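Local coordinates for malonyl CoA:acyl carrier protein malonyltransferase (Streptomyces coelicolor, PDB 1NM2), which probably transfers the malonyl group of malonyl-CoA to holo-acyl carrier protein, supplying malonyl-ACP for fatty acid biosynthesis, at residues V4-G9 with T271-V276; G92-H97 with V227-N232; S139-G144 with D184-V189. All coordinates share one frame; numbering follows the deposited sequence.

Contact 1: residues V4-G9 with T271-V276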
ATOM      1  N   VAL A   4      -6.226 -14.611   1.709  1.00 24.33           N
ATOM      2  CA  VAL A   4      -5.755 -13.463   0.946  1.00 23.34           C
ATOM      3  C   VAL A   4      -4.633 -12.780   1.712  1.00 21.40           C
ATOM      4  O   VAL A   4      -4.806 -12.379   2.863  1.00 22.64           O
ATOM      5  CB  VAL A   4      -6.892 -12.445   0.710  1.00 24.18           C
ATOM      6  CG1 VAL A   4      -6.368 -11.240  -0.060  1.00 24.77           C
ATOM      7  CG2 VAL A   4      -8.029 -13.109  -0.049  1.00 24.70           C
ATOM      8  N   LEU A   5      -3.477 -12.659   1.074  1.00 19.93           N
ATOM      9  CA  LEU A   5      -2.326 -12.022   1.698  1.00 18.22           C
ATOM     10  C   LEU A   5      -2.251 -10.579   1.204  1.00 17.25           C
ATOM     11  O   LEU A   5      -2.118 -10.344   0.008  1.00 16.21           O
ATOM     12  CB  LEU A   5      -1.056 -12.788   1.319  1.00 20.54           C
ATOM     13  CG  LEU A   5       0.290 -12.370   1.915  1.00 21.87           C
ATOM     14  CD1 LEU A   5       0.237 -12.446   3.426  1.00 21.83           C
ATOM     15  CD2 LEU A   5       1.386 -13.287   1.372  1.00 21.65           C
ATOM     16  N   VAL A   6      -2.355  -9.613   2.115  1.00 16.63           N
ATOM     17  CA  VAL A   6      -2.301  -8.210   1.719  1.00 15.22           C
ATOM     18  C   VAL A   6      -1.154  -7.442   2.378  1.00 14.90           C
ATOM     19  O   VAL A   6      -0.682  -7.801   3.458  1.00 13.63           O
ATOM     20  CB  VAL A   6      -3.636  -7.471   2.026  1.00 15.86           C
ATOM     21  CG1 VAL A   6      -4.806  -8.194   1.352  1.00 16.86           C
ATOM     22  CG2 VAL A   6      -3.852  -7.366   3.530  1.00 14.21           C
ATOM     23  N   ALA A   7      -0.701  -6.388   1.706  1.00 15.02           N
ATOM     24  CA  ALA A   7       0.393  -5.556   2.203  1.00 13.88           C
ATOM     25  C   ALA A   7      -0.086  -4.107   2.322  1.00 14.36           C
ATOM     26  O   ALA A   7      -0.774  -3.602   1.431  1.00 11.54           O
ATOM     27  CB  ALA A   7       1.580  -5.638   1.249  1.00 14.33           C
ATOM     28  N   PRO A   8       0.284  -3.417   3.417  1.00 12.99           N
ATOM     29  CA  PRO A   8      -0.115  -2.026   3.652  1.00 14.46           C
ATOM     30  C   PRO A   8       0.616  -0.966   2.832  1.00 15.04           C
ATOM     31  O   PRO A   8       1.539  -1.267   2.065  1.00 15.10           O
ATOM     32  CB  PRO A   8       0.119  -1.856   5.148  1.00 12.97           C
ATOM     33  CG  PRO A   8       1.357  -2.670   5.362  1.00 14.05           C
ATOM     34  CD  PRO A   8       1.105  -3.922   4.533  1.00 12.49           C
ATOM     35  N   GLY A   9       0.182   0.281   3.008  1.00 17.41           N
ATOM     36  CA  GLY A   9       0.774   1.410   2.310  1.00 18.51           C
ATOM     37  C   GLY A   9       1.272   2.467   3.280  1.00 20.38           C
ATOM     38  O   GLY A   9       1.322   2.229   4.490  1.00 17.48           O
ATOM     39  N   THR A 271     -11.880 -16.393   3.159  1.00 23.40           N
ATOM     40  CA  THR A 271     -12.246 -16.861   4.496  1.00 23.83           C
ATOM     41  C   THR A 271     -11.264 -16.359   5.555  1.00 24.04           C
ATOM     42  O   THR A 271     -11.557 -16.388   6.752  1.00 24.90           O
ATOM     43  CB  THR A 271     -12.307 -18.410   4.569  1.00 24.51           C
ATOM     44  OG1 THR A 271     -11.059 -18.963   4.131  1.00 25.06           O
ATOM     45  CG2 THR A 271     -13.451 -18.946   3.697  1.00 24.71           C
ATOM     46  N   ALA A 272     -10.102 -15.893   5.109  1.00 21.95           N
ATOM     47  CA  ALA A 272      -9.087 -15.372   6.014  1.00 20.68           C
ATOM     48  C   ALA A 272      -8.165 -14.391   5.297  1.00 20.56           C
ATOM     49  O   ALA A 272      -7.852 -14.568   4.121  1.00 19.65           O
ATOM     50  CB  ALA A 272      -8.272 -16.515   6.601  1.00 22.72           C
ATOM     51  N   ILE A 273      -7.745 -13.358   6.019  1.00 20.30           N
ATOM     52  CA  ILE A 273      -6.837 -12.347   5.485  1.00 21.22           C
ATOM     53  C   ILE A 273      -5.702 -12.089   6.465  1.00 21.77           C
ATOM     54  O   ILE A 273      -5.928 -11.848   7.656  1.00 20.30           O
ATOM     55  CB  ILE A 273      -7.545 -10.993   5.238  1.00 23.55           C
ATOM     56  CG1 ILE A 273      -8.547 -11.118   4.090  1.00 24.16           C
ATOM     57  CG2 ILE A 273      -6.510  -9.914   4.914  1.00 21.66           C
ATOM     58  CD1 ILE A 273      -9.324  -9.834   3.822  1.00 26.11           C
ATOM     59  N   ILE A 274      -4.480 -12.155   5.954  1.00 20.58           N
ATOM     60  CA  ILE A 274      -3.295 -11.892   6.750  1.00 20.91           C
ATOM     61  C   ILE A 274      -2.627 -10.672   6.125  1.00 20.21           C
ATOM     62  O   ILE A 274      -2.368 -10.647   4.922  1.00 20.79           O
ATOM     63  CB  ILE A 274      -2.310 -13.084   6.722  1.00 21.10           C
ATOM     64  CG1 ILE A 274      -2.910 -14.273   7.474  1.00 22.82           C
ATOM     65  CG2 ILE A 274      -0.979 -12.678   7.348  1.00 23.04           C
ATOM     66  CD1 ILE A 274      -2.049 -15.517   7.446  1.00 23.61           C
ATOM     67  N   GLU A 275      -2.389  -9.650   6.936  1.00 19.10           N
ATOM     68  CA  GLU A 275      -1.735  -8.434   6.468  1.00 18.10           C
ATOM     69  C   GLU A 275      -0.277  -8.488   6.930  1.00 18.25           C
ATOM     70  O   GLU A 275      -0.003  -8.644   8.121  1.00 16.82           O
ATOM     71  CB  GLU A 275      -2.445  -7.212   7.060  1.00 19.41           C
ATOM     72  CG  GLU A 275      -1.745  -5.882   6.830  1.00 20.24           C
ATOM     73  CD  GLU A 275      -2.494  -4.716   7.456  1.00 20.46           C
ATOM     74  OE1 GLU A 275      -3.203  -4.930   8.470  1.00 18.96           O
ATOM     75  OE2 GLU A 275      -2.362  -3.588   6.944  1.00 17.45           O
ATOM     76  N   VAL A 276       0.663  -8.377   5.996  1.00 16.99           N
ATOM     77  CA  VAL A 276       2.073  -8.438   6.364  1.00 16.99           C
ATOM     78  C   VAL A 276       2.506  -7.212   7.159  1.00 17.89           C
ATOM     79  O   VAL A 276       1.741  -6.263   7.326  1.00 18.25           O
ATOM     80  CB  VAL A 276       2.984  -8.603   5.112  1.00 15.74           C
ATOM     81  CG1 VAL A 276       2.643  -9.915   4.410  1.00 14.77           C
ATOM     82  CG2 VAL A 276       2.805  -7.413   4.153  1.00 11.97           C
TER

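Contact 2: residues G92-H97 with V227-N232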
ATOM      1  N   GLY A  92      -4.357 -17.850  -1.627  1.00 23.75           N
ATOM      2  CA  GLY A  92      -5.336 -17.928  -2.699  1.00 21.58           C
ATOM      3  C   GLY A  92      -5.275 -16.698  -3.590  1.00 21.25           C
ATOM      4  O   GLY A  92      -5.551 -16.769  -4.789  1.00 21.52           O
ATOM      5  N   ALA A  93      -4.911 -15.559  -3.005  1.00 18.30           N
ATOM      6  CA  ALA A  93      -4.802 -14.313  -3.756  1.00 16.24           C
ATOM      7  C   ALA A  93      -3.991 -13.292  -2.971  1.00 15.94           C
ATOM      8  O   ALA A  93      -3.832 -13.421  -1.757  1.00 15.20           O
ATOM      9  CB  ALA A  93      -6.183 -13.758  -4.053  1.00 14.57           C
ATOM     10  N   VAL A  94      -3.478 -12.280  -3.670  1.00 15.82           N
ATOM     11  CA  VAL A  94      -2.692 -11.231  -3.028  1.00 14.29           C
ATOM     12  C   VAL A  94      -3.114  -9.847  -3.500  1.00 14.37           C
ATOM     13  O   VAL A  94      -3.670  -9.690  -4.587  1.00 15.33           O
ATOM     14  CB  VAL A  94      -1.185 -11.390  -3.312  1.00 15.82           C
ATOM     15  CG1 VAL A  94      -0.697 -12.722  -2.761  1.00 16.84           C
ATOM     16  CG2 VAL A  94      -0.916 -11.272  -4.817  1.00 16.48           C
ATOM     17  N   ALA A  95      -2.854  -8.844  -2.672  1.00 14.88           N
ATOM     18  CA  ALA A  95      -3.182  -7.465  -3.017  1.00 14.89           C
ATOM     19  C   ALA A  95      -2.527  -6.540  -1.995  1.00 14.76           C
ATOM     20  O   ALA A  95      -2.015  -6.998  -0.967  1.00 13.73           O
ATOM     21  CB  ALA A  95      -4.698  -7.266  -3.032  1.00 12.79           C
ATOM     22  N   GLY A  96      -2.522  -5.246  -2.282  1.00 13.84           N
ATOM     23  CA  GLY A  96      -1.913  -4.305  -1.362  1.00 15.15           C
ATOM     24  C   GLY A  96      -2.435  -2.904  -1.588  1.00 15.46           C
ATOM     25  O   GLY A  96      -3.004  -2.618  -2.639  1.00 15.51           O
ATOM     26  N   HIS A  97      -2.233  -2.029  -0.606  1.00 16.65           N
ATOM     27  CA  HIS A  97      -2.709  -0.657  -0.708  1.00 17.61           C
ATOM     28  C   HIS A  97      -1.618   0.282  -1.230  1.00 16.73           C
ATOM     29  O   HIS A  97      -0.657   0.577  -0.529  1.00 13.78           O
ATOM     30  CB  HIS A  97      -3.212  -0.183   0.661  1.00 17.37           C
ATOM     31  CG  HIS A  97      -4.160   0.974   0.587  1.00 18.86           C
ATOM     32  ND1 HIS A  97      -3.750   2.257   0.295  1.00 16.63           N
ATOM     33  CD2 HIS A  97      -5.504   1.031   0.732  1.00 15.72           C
ATOM     34  CE1 HIS A  97      -4.803   3.056   0.264  1.00 18.08           C
ATOM     35  NE2 HIS A  97      -5.880   2.336   0.526  1.00 17.43           N
ATOM     36  N   VAL A 227      -0.073 -16.396  -8.579  1.00 23.82           N
ATOM     37  CA  VAL A 227      -1.174 -16.381  -7.629  1.00 23.19           C
ATOM     38  C   VAL A 227      -2.089 -15.243  -8.073  1.00 22.99           C
ATOM     39  O   VAL A 227      -1.617 -14.252  -8.634  1.00 21.88           O
ATOM     40  CB  VAL A 227      -0.673 -16.090  -6.199  1.00 25.19           C
ATOM     41  CG1 VAL A 227      -1.816 -16.227  -5.212  1.00 25.11           C
ATOM     42  CG2 VAL A 227       0.469 -17.035  -5.840  1.00 26.83           C
ATOM     43  N   THR A 228      -3.389 -15.386  -7.833  1.00 22.14           N
ATOM     44  CA  THR A 228      -4.347 -14.357  -8.219  1.00 21.77           C
ATOM     45  C   THR A 228      -3.913 -12.997  -7.670  1.00 21.10           C
ATOM     46  O   THR A 228      -3.717 -12.838  -6.465  1.00 20.99           O
ATOM     47  CB  THR A 228      -5.752 -14.692  -7.697  1.00 22.51           C
ATOM     48  OG1 THR A 228      -6.151 -15.976  -8.198  1.00 23.82           O
ATOM     49  CG2 THR A 228      -6.753 -13.641  -8.158  1.00 23.01           C
ATOM     50  N   TYR A 229      -3.763 -12.024  -8.563  1.00 20.00           N
ATOM     51  CA  TYR A 229      -3.336 -10.677  -8.189  1.00 18.68           C
ATOM     52  C   TYR A 229      -4.486  -9.680  -8.379  1.00 17.97           C
ATOM     53  O   TYR A 229      -4.937  -9.454  -9.501  1.00 19.25           O
ATOM     54  CB  TYR A 229      -2.140 -10.266  -9.055  1.00 18.18           C
ATOM     55  CG  TYR A 229      -1.571  -8.906  -8.723  1.00 17.55           C
ATOM     56  CD1 TYR A 229      -0.528  -8.767  -7.810  1.00 18.15           C
ATOM     57  CD2 TYR A 229      -2.103  -7.751  -9.300  1.00 18.24           C
ATOM     58  CE1 TYR A 229      -0.027  -7.508  -7.477  1.00 18.51           C
ATOM     59  CE2 TYR A 229      -1.615  -6.495  -8.972  1.00 18.77           C
ATOM     60  CZ  TYR A 229      -0.579  -6.380  -8.062  1.00 19.03           C
ATOM     61  OH  TYR A 229      -0.115  -5.132  -7.724  1.00 21.28           O
ATOM     62  N   VAL A 230      -4.947  -9.083  -7.282  1.00 17.89           N
ATOM     63  CA  VAL A 230      -6.049  -8.119  -7.322  1.00 17.68           C
ATOM     64  C   VAL A 230      -5.501  -6.696  -7.363  1.00 18.00           C
ATOM     65  O   VAL A 230      -4.726  -6.301  -6.488  1.00 17.03           O
ATOM     66  CB  VAL A 230      -6.965  -8.282  -6.086  1.00 17.20           C
ATOM     67  CG1 VAL A 230      -8.132  -7.301  -6.157  1.00 17.51           C
ATOM     68  CG2 VAL A 230      -7.489  -9.710  -6.019  1.00 17.03           C
ATOM     69  N   SER A 231      -5.931  -5.928  -8.362  1.00 16.98           N
ATOM     70  CA  SER A 231      -5.455  -4.556  -8.574  1.00 16.88           C
ATOM     71  C   SER A 231      -6.278  -3.386  -8.017  1.00 16.66           C
ATOM     72  O   SER A 231      -7.511  -3.377  -8.087  1.00 16.88           O
ATOM     73  CB  SER A 231      -5.230  -4.345 -10.079  1.00 14.54           C
ATOM     74  OG  SER A 231      -5.023  -2.980 -10.407  1.00 16.58           O
ATOM     75  N   ASN A 232      -5.560  -2.389  -7.493  1.00 16.75           N
ATOM     76  CA  ASN A 232      -6.136  -1.168  -6.915  1.00 17.64           C
ATOM     77  C   ASN A 232      -6.952  -0.325  -7.890  1.00 17.00           C
ATOM     78  O   ASN A 232      -7.861   0.397  -7.488  1.00 17.03           O
ATOM     79  CB  ASN A 232      -5.030  -0.257  -6.377  1.00 17.41           C
ATOM     80  CG  ASN A 232      -4.500  -0.693  -5.038  1.00 17.58           C
ATOM     81  OD1 ASN A 232      -3.640  -0.029  -4.470  1.00 18.59           O
ATOM     82  ND2 ASN A 232      -5.005  -1.809  -4.522  1.00 16.72           N
TER
HETATM   83  O   HOH W   1      -4.569 -18.318  -6.924  1.00 28.36           O
HETATM   84  O   HOH W   2      -3.747  -4.499  -4.786  1.00 27.50           O

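Contact 3: residues S139-G144 with D184-V189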
ATOM      1  N   SER A 139      -6.565  14.687   2.240  1.00 18.51           N
ATOM      2  CA  SER A 139      -7.276  14.810   3.508  1.00 19.23           C
ATOM      3  C   SER A 139      -8.374  13.765   3.576  1.00 19.17           C
ATOM      4  O   SER A 139      -9.078  13.534   2.597  1.00 20.11           O
ATOM      5  CB  SER A 139      -7.887  16.205   3.656  1.00 18.72           C
ATOM      6  OG  SER A 139      -6.883  17.204   3.704  1.00 19.93           O
ATOM      7  N   ALA A 140      -8.510  13.125   4.731  1.00 19.97           N
ATOM      8  CA  ALA A 140      -9.540  12.113   4.919  1.00 19.49           C
ATOM      9  C   ALA A 140     -10.821  12.794   5.377  1.00 20.95           C
ATOM     10  O   ALA A 140     -10.777  13.792   6.107  1.00 20.66           O
ATOM     11  CB  ALA A 140      -9.094  11.092   5.957  1.00 18.86           C
ATOM     12  N   LEU A 141     -11.957  12.265   4.931  1.00 19.82           N
ATOM     13  CA  LEU A 141     -13.257  12.799   5.313  1.00 20.80           C
ATOM     14  C   LEU A 141     -13.847  11.864   6.360  1.00 20.73           C
ATOM     15  O   LEU A 141     -14.072  10.687   6.085  1.00 21.43           O
ATOM     16  CB  LEU A 141     -14.190  12.869   4.101  1.00 22.34           C
ATOM     17  CG  LEU A 141     -14.033  14.019   3.100  1.00 21.73           C
ATOM     18  CD1 LEU A 141     -12.623  14.083   2.562  1.00 21.20           C
ATOM     19  CD2 LEU A 141     -15.025  13.819   1.966  1.00 23.34           C
ATOM     20  N   LEU A 142     -14.099  12.382   7.557  1.00 19.95           N
ATOM     21  CA  LEU A 142     -14.652  11.559   8.630  1.00 20.42           C
ATOM     22  C   LEU A 142     -16.158  11.766   8.759  1.00 21.16           C
ATOM     23  O   LEU A 142     -16.619  12.838   9.145  1.00 20.35           O
ATOM     24  CB  LEU A 142     -13.952  11.888   9.954  1.00 20.56           C
ATOM     25  CG  LEU A 142     -12.420  11.892   9.891  1.00 20.25           C
ATOM     26  CD1 LEU A 142     -11.856  12.178  11.273  1.00 21.83           C
ATOM     27  CD2 LEU A 142     -11.912  10.552   9.368  1.00 21.07           C
ATOM     28  N   GLY A 143     -16.915  10.726   8.431  1.00 22.37           N
ATOM     29  CA  GLY A 143     -18.362  10.808   8.492  1.00 23.50           C
ATOM     30  C   GLY A 143     -18.929  11.122   7.120  1.00 24.02           C
ATOM     31  O   GLY A 143     -18.179  11.300   6.161  1.00 23.16           O
ATOM     32  N   GLY A 144     -20.255  11.191   7.026  1.00 23.40           N
ATOM     33  CA  GLY A 144     -20.895  11.501   5.763  1.00 21.37           C
ATOM     34  C   GLY A 144     -21.184  10.281   4.913  1.00 22.09           C
ATOM     35  O   GLY A 144     -20.918   9.143   5.308  1.00 21.37           O
ATOM     36  N   ASP A 184     -16.055  24.369   3.462  1.00 25.57           N
ATOM     37  CA  ASP A 184     -17.350  23.979   2.925  1.00 24.64           C
ATOM     38  C   ASP A 184     -17.341  22.458   2.798  1.00 23.40           C
ATOM     39  O   ASP A 184     -17.083  21.905   1.725  1.00 21.46           O
ATOM     40  CB  ASP A 184     -17.587  24.644   1.568  1.00 25.92           C
ATOM     41  CG  ASP A 184     -18.845  24.143   0.882  1.00 28.35           C
ATOM     42  OD1 ASP A 184     -19.765  23.658   1.581  1.00 28.44           O
ATOM     43  OD2 ASP A 184     -18.918  24.246  -0.360  1.00 31.37           O
ATOM     44  N   LYS A 185     -17.617  21.794   3.914  1.00 22.23           N
ATOM     45  CA  LYS A 185     -17.614  20.339   3.976  1.00 21.61           C
ATOM     46  C   LYS A 185     -18.841  19.695   3.351  1.00 21.50           C
ATOM     47  O   LYS A 185     -19.900  20.317   3.243  1.00 17.45           O
ATOM     48  CB  LYS A 185     -17.523  19.873   5.430  1.00 20.14           C
ATOM     49  CG  LYS A 185     -16.294  20.349   6.194  1.00 21.57           C
ATOM     50  CD  LYS A 185     -16.265  19.718   7.586  1.00 20.14           C
ATOM     51  CE  LYS A 185     -15.087  20.215   8.419  1.00 20.50           C
ATOM     52  NZ  LYS A 185     -15.146  21.687   8.610  1.00 20.07           N
ATOM     53  N   PRO A 186     -18.705  18.430   2.917  1.00 21.14           N
ATOM     54  CA  PRO A 186     -19.847  17.737   2.316  1.00 19.99           C
ATOM     55  C   PRO A 186     -20.828  17.486   3.456  1.00 21.27           C
ATOM     56  O   PRO A 186     -20.419  17.378   4.616  1.00 20.59           O
ATOM     57  CB  PRO A 186     -19.237  16.438   1.797  1.00 19.67           C
ATOM     58  CG  PRO A 186     -17.797  16.815   1.520  1.00 19.00           C
ATOM     59  CD  PRO A 186     -17.463  17.659   2.727  1.00 20.62           C
ATOM     60  N   GLU A 187     -22.111  17.399   3.129  1.00 21.11           N
ATOM     61  CA  GLU A 187     -23.140  17.159   4.133  1.00 20.94           C
ATOM     62  C   GLU A 187     -22.817  15.934   4.981  1.00 20.10           C
ATOM     63  O   GLU A 187     -22.463  14.881   4.453  1.00 18.19           O
ATOM     64  CB  GLU A 187     -24.491  16.949   3.451  1.00 20.86           C
ATOM     65  CG  GLU A 187     -25.677  17.007   4.396  1.00 22.70           C
ATOM     66  CD  GLU A 187     -26.974  16.627   3.712  1.00 24.46           C
ATOM     67  OE1 GLU A 187     -27.102  16.897   2.497  1.00 23.65           O
ATOM     68  OE2 GLU A 187     -27.864  16.070   4.391  1.00 25.45           O
ATOM     69  N   GLY A 188     -22.939  16.079   6.298  1.00 20.03           N
ATOM     70  CA  GLY A 188     -22.674  14.965   7.193  1.00 19.71           C
ATOM     71  C   GLY A 188     -21.227  14.761   7.602  1.00 18.53           C
ATOM     72  O   GLY A 188     -20.963  14.077   8.588  1.00 19.37           O
ATOM     73  N   VAL A 189     -20.286  15.328   6.857  1.00 17.12           N
ATOM     74  CA  VAL A 189     -18.876  15.173   7.201  1.00 17.19           C
ATOM     75  C   VAL A 189     -18.581  16.009   8.437  1.00 18.08           C
ATOM     76  O   VAL A 189     -18.919  17.190   8.491  1.00 16.03           O
ATOM     77  CB  VAL A 189     -17.942  15.624   6.050  1.00 16.23           C
ATOM     78  CG1 VAL A 189     -16.483  15.594   6.514  1.00 15.05           C
ATOM     79  CG2 VAL A 189     -18.110  14.701   4.853  1.00 17.20           C
TER

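Contact 1: residues V4-G9 with T271-V276
Val4, Leu5 and Val6 pair in register with Ile273, Ile274 and Glu275 as neighbouring parallel strands of the central sheet in this alpha/beta-hydrolase-like core, the two short axes inclined by 28°. Four backbone hydrogen bonds join them. Val4 and Val6 turn both their N-H and their C=O to the partner: Val4 N donates to Ala272 O and Val4 O receives Ile274 N, while Val6 N reaches Ile274 O at 3.0 Å and Val6 O accepts Val276 N at 2.9 Å. Leu5 and Ala7 bond the opposite way, to strand 93-96. Three acceptors also take C-H...O contacts: Ile273 CA lies 3.3 Å from Val4 O, Leu5 CA approaches Ile274 O, and Glu275 CA approaches Val6 O.

Apolar contacts line both faces. On one, Val6 CG2 sits 3.8 Å from Glu275 CB and meets Ile273 CG2; Phe265 of helix 258-267 packs on both Val6 and Ile273. On the other, Leu5 has CG anti to its backbone N (chi1 -176°), and its side chain crosses that of Val276 at about a right angle, Leu5 CD1 lying 3.6 Å from Val276 CG1; Phe107 of helix 100-107 packs against both. Ala7 CB rests 3.6 Å from Val276 CG2.

The one charged group is the Glu275 carboxylate, carried on an extended chain until OE2 comes 3.5 Å from Pro8 CB. Gly280 N and Thr283 OG1 bind OE1, and Leu282 N binds OE2. A buried acid gripped at the start of helix 281-289 is probably stabilised as the anion, and it ties the strand end beside Pro8 to that helix.

Contact 2: residues G92-H97 with V227-N232
Val94 uses both backbone groups here: Val94 N donates to Thr228 O at 2.9 Å, and Val94 O receives Val230 N at 3.0 Å in a nearly straight bond (178° at the hydrogen). Ala95 bonds to strand 3-7 instead. Farther along, the segments part and a water fills in, accepting from Gly96 N at 2.9 Å and donating to Val230 O at 2.7 Å. A second water donates to Gly92 O and accepts a longer bond from Thr228 N.

Gly96 belongs to a Gly-X-Ser-X-Gly sequence consistent with a nucleophile elbow, the sharp strand-to-helix turn of this fold, and Asn232 braces it. With CG anti to its carbonyl carbon (chi1 -79°), Asn232 turns its amide to Gly96 O: ND2 donates a hydrogen bond at 2.9 Å, that oxygen standing 20° out of the Asn232 amide plane, while OD1 accepts from Ser98 N. Replacing Asn232 with an alanine would probably cost Gly96 O this donor and Ser98 N its acceptor, setting the turn freer to shift. Glu101 OE1 satisfies Asn232 N, and Asn164 OD1 His97 NE2. The Val94 and Tyr229 side chains cross at about a right angle (Val94 CG2 to Tyr229 CD1 3.9 Å); Tyr229 OH bonds to Glu101 O.

Contact 3: residues S139-G144 with D184-V189
Gly143 and Gly144 draw alongside Gly188 and Val189, with the CA atoms of Gly144 and Gly188 only 4.1 Å apart, where a type II turn from Pro186 to Val189 leads into the next strand. The turn closes on itself through Val189 N and Pro186 O, 3.0 Å apart. No hydrogen bond crosses here; Gly144 N and Gly188 O approach but meet at a poor angle. The glycines suit this close passage: Gly188 takes the positive phi (85°) of the third position of the turn, and a beta carbon on Gly144 would run into Val189 CG2.

Val189 is the main side chain of the contact, and its two methyls face successive carbonyl oxygens of the opposing backbone. CG1, anti to the backbone N (chi1 174°), lies 3.8 Å from Leu142 O, whereas CG2 rests 3.6 Å from Gly143 O. Leu141 CD2 meets Pro186 CG at 4.1 Å, the two side chains crossing at about a right angle, and Leu141 CB touches the CG1 methyl of Val189 more loosely.

Ser149 of helix 146-155 borders this cluster, touching Leu141, Pro186 and Val189, and Leu181 of helix 175-183 packs on Leu141 and Pro186. Leu142 makes backbone hydrogen bonds with Arg190 and Lys191; the turn lies between helix 175-183 and edge strand 189-194, antiparallel to strand 136-143 in the mixed sheet of the smaller, ferredoxin-like subdomain.

Contacts 1 and 2 are adjoining parts of one parallel sheet, their centres about 9 Å apart, because strands 3-7 and 93-96 are neighbours in it: Leu5 N lies 3.0 Å from Ala93 O and Ala7 O 3.0 Å from His97 N, both probable hydrogen bonds. Their strand ends converge on the active site, where the side chains of Pro8 and His97 each lie about 4 Å from a bound acetate that mimics a malonyl group. Contact 3 stands apart in the mixed sheet, its centre about 28 Å from that of contact 1 and 30 Å from that of contact 2. Even the nearest atoms stay about 14 Å and 11 Å away, respectively.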